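Long-range contact in exotoxin A (Pseudomonas aeruginosa, PDB 1IKP), which is a bacterial toxin and NAD-dependent ADP-ribosyltransferase, thought to modify elongation factor 2 and so halt host protein synthesis: residues P131-E136 and S245-F250. The protein carries 2 engineered substitutions. Residues are numbered along the deposited sequence; the frame is centred on the assembly and turned at random.
Sequences PIYTIE and SHRLHF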
loop_
_atom_site.group_PDB
_atom_site.type_symbol
_atom_site.label_atom_id
_atom_site.label_comp_id
_atom_site.label_asym_id
_atom_site.label_seq_id
_atom_site.Cartn_x
_atom_site.Cartn_y
_atom_site.Cartn_z
ATOM N N PRO A 131 9.542 1.777 10.921
ATOM C CA PRO A 131 8.463 1.349 10.045
ATOM C C PRO A 131 7.492 0.601 10.995
ATOM O O PRO A 131 7.840 0.246 12.143
ATOM C CB PRO A 131 9.146 0.327 9.149
ATOM C CG PRO A 131 10.506 0.883 8.960
ATOM C CD PRO A 131 10.860 1.401 10.362
ATOM N N ILE A 132 6.276 0.378 10.513
ATOM C CA ILE A 132 5.266 -0.404 11.217
ATOM C C ILE A 132 5.470 -1.840 10.694
ATOM O O ILE A 132 5.346 -2.090 9.495
ATOM C CB ILE A 132 3.862 0.100 10.890
ATOM C CG1 ILE A 132 3.749 1.565 11.330
ATOM C CG2 ILE A 132 2.817 -0.778 11.578
ATOM C CD1 ILE A 132 2.473 2.249 10.920
ATOM N N TYR A 133 5.806 -2.754 11.595
ATOM C CA TYR A 133 6.101 -4.138 11.236
ATOM C C TYR A 133 4.915 -5.046 11.518
ATOM O O TYR A 133 4.261 -4.921 12.547
ATOM C CB TYR A 133 7.334 -4.626 12.008
ATOM C CG TYR A 133 8.581 -3.810 11.743
ATOM C CD1 TYR A 133 9.278 -3.903 10.540
ATOM C CD2 TYR A 133 9.076 -2.955 12.725
ATOM C CE1 TYR A 133 10.453 -3.169 10.322
ATOM C CE2 TYR A 133 10.220 -2.229 12.516
ATOM C CZ TYR A 133 10.915 -2.337 11.327
ATOM O OH TYR A 133 12.084 -1.646 11.151
ATOM N N THR A 134 4.617 -5.953 10.586
ATOM C CA THR A 134 3.495 -6.861 10.772
ATOM C C THR A 134 3.957 -8.322 11.037
ATOM O O THR A 134 4.733 -8.887 10.266
ATOM C CB THR A 134 2.585 -6.830 9.528
ATOM O OG1 THR A 134 2.020 -5.522 9.392
ATOM C CG2 THR A 134 1.450 -7.846 9.654
ATOM N N ILE A 135 3.451 -8.925 12.112
ATOM C CA ILE A 135 3.795 -10.316 12.473
ATOM C C ILE A 135 2.562 -11.187 12.594
ATOM O O ILE A 135 1.712 -10.962 13.447
ATOM C CB ILE A 135 4.618 -10.352 13.788
ATOM C CG1 ILE A 135 5.908 -9.552 13.592
ATOM C CG2 ILE A 135 4.946 -11.808 14.155
ATOM C CD1 ILE A 135 6.792 -9.454 14.838
ATOM N N GLU A 136 2.488 -12.201 11.725
ATOM C CA GLU A 136 1.365 -13.123 11.677
ATOM C C GLU A 136 1.256 -14.021 12.899
ATOM O O GLU A 136 2.206 -14.740 13.215
ATOM C CB GLU A 136 1.488 -13.982 10.423
ATOM C CG GLU A 136 0.303 -14.893 10.185
ATOM C CD GLU A 136 -1.022 -14.133 10.077
ATOM O OE1 GLU A 136 -0.996 -12.940 9.717
ATOM O OE2 GLU A 136 -2.087 -14.729 10.321
ATOM N N SER A 245 5.893 4.384 7.065
ATOM C CA SER A 245 6.085 3.192 6.247
ATOM C C SER A 245 5.716 1.936 6.986
ATOM O O SER A 245 5.695 1.900 8.198
ATOM C CB SER A 245 7.538 3.069 5.771
ATOM O OG SER A 245 8.419 2.671 6.833
ATOM N N HIS A 246 5.390 0.902 6.217
ATOM C CA HIS A 246 5.100 -0.426 6.738
ATOM C C HIS A 246 6.150 -1.345 6.095
ATOM O O HIS A 246 6.723 -1.026 5.053
ATOM C CB HIS A 246 3.739 -0.937 6.264
ATOM C CG HIS A 246 2.576 -0.541 7.120
ATOM N ND1 HIS A 246 1.961 0.692 7.026
ATOM C CD2 HIS A 246 1.873 -1.245 8.039
ATOM C CE1 HIS A 246 0.927 0.723 7.849
ATOM N NE2 HIS A 246 0.848 -0.435 8.474
ATOM N N ARG A 247 6.426 -2.472 6.737
ATOM C CA ARG A 247 7.318 -3.487 6.155
ATOM C C ARG A 247 6.713 -4.841 6.486
ATOM O O ARG A 247 6.259 -5.080 7.623
ATOM C CB ARG A 247 8.758 -3.376 6.680
ATOM C CG ARG A 247 9.729 -4.311 5.944
ATOM C CD ARG A 247 11.175 -3.787 5.981
ATOM N NE ARG A 247 12.091 -4.648 5.245
ATOM C CZ ARG A 247 13.141 -4.232 4.539
ATOM N NH1 ARG A 247 13.455 -2.944 4.429
ATOM N NH2 ARG A 247 13.906 -5.136 3.942
ATOM N N LEU A 248 6.647 -5.715 5.470
ATOM C CA LEU A 248 6.077 -7.045 5.631
ATOM C C LEU A 248 7.051 -8.056 5.041
ATOM O O LEU A 248 7.421 -7.987 3.873
ATOM C CB LEU A 248 4.734 -7.141 4.883
ATOM C CG LEU A 248 4.041 -8.510 4.966
ATOM C CD1 LEU A 248 3.776 -8.914 6.392
ATOM C CD2 LEU A 248 2.723 -8.442 4.176
ATOM N N HIS A 249 7.476 -8.979 5.889
ATOM C CA HIS A 249 8.397 -10.044 5.524
ATOM C C HIS A 249 7.572 -11.284 5.201
ATOM O O HIS A 249 6.622 -11.587 5.924
ATOM C CB HIS A 249 9.338 -10.288 6.713
ATOM C CG HIS A 249 10.133 -11.553 6.634
ATOM N ND1 HIS A 249 10.919 -11.894 5.552
ATOM C CD2 HIS A 249 10.305 -12.530 7.550
ATOM C CE1 HIS A 249 11.540 -13.035 5.812
ATOM N NE2 HIS A 249 11.185 -13.439 7.016
ATOM N N PHE A 250 7.918 -11.961 4.100
ATOM C CA PHE A 250 7.260 -13.196 3.650
ATOM C C PHE A 250 8.248 -14.345 3.924
ATOM O O PHE A 250 9.099 -14.647 3.103
ATOM C CB PHE A 250 6.964 -13.102 2.150
ATOM C CG PHE A 250 5.821 -12.176 1.809
ATOM C CD1 PHE A 250 4.597 -12.695 1.395
ATOM C CD2 PHE A 250 5.965 -10.791 1.903
ATOM C CE1 PHE A 250 3.528 -11.859 1.077
ATOM C CE2 PHE A 250 4.895 -9.933 1.589
ATOM C CZ PHE A 250 3.670 -10.477 1.170
#
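Ile-132 offers both its N-H and its carbonyl to the strand 245-248: its N reaches Ser-245 O at 2.8 Å with a nearly straight N-H...O angle of 165°, and its O accepts Arg-247 N at 3.0 Å. Arg-247 then turns its own carbonyl back, but Thr-134 N meets Arg-247 O only weakly, at 3.5 Å. This parallel beta ladder fades as the strands, inclined at 29°, spread toward Thr-134. His-246 CA lies 3.2 Å from Ile-132 O, adding a CA-H...O contact.

On one face of the sheet beta-branched Ile-132 lies over the imidazole of His-246, its CB 3.9 Å from the ring centroid in a CH-pi contact. With CG2 anti to the backbone N, both branches also brush the ring. On the other face, Arg-247 CB approaches the Tyr-133 ring obliquely, 3.9 Å from CD1, while its extended chain carries the guanidinium away to salt bridges with Asp-366 and Asp-387. Pro-131 CB rests 3.4 Å from Ser-245 OG. Leu-248 CD1 packs on Thr-134 CB, while Thr-134 OG1 is hydrogen-bonded to Lys-114.

Backbone bonds of His-246 with Ser-369 and Leu-248 with Val-367 place 245-248 between parallel and antiparallel neighbours, within a mixed sheet of the concanavalin-like binding domain. Buried His-246 NE2 has no partner in the model, which would make a charged ring costly, consistent with a neutral imidazole.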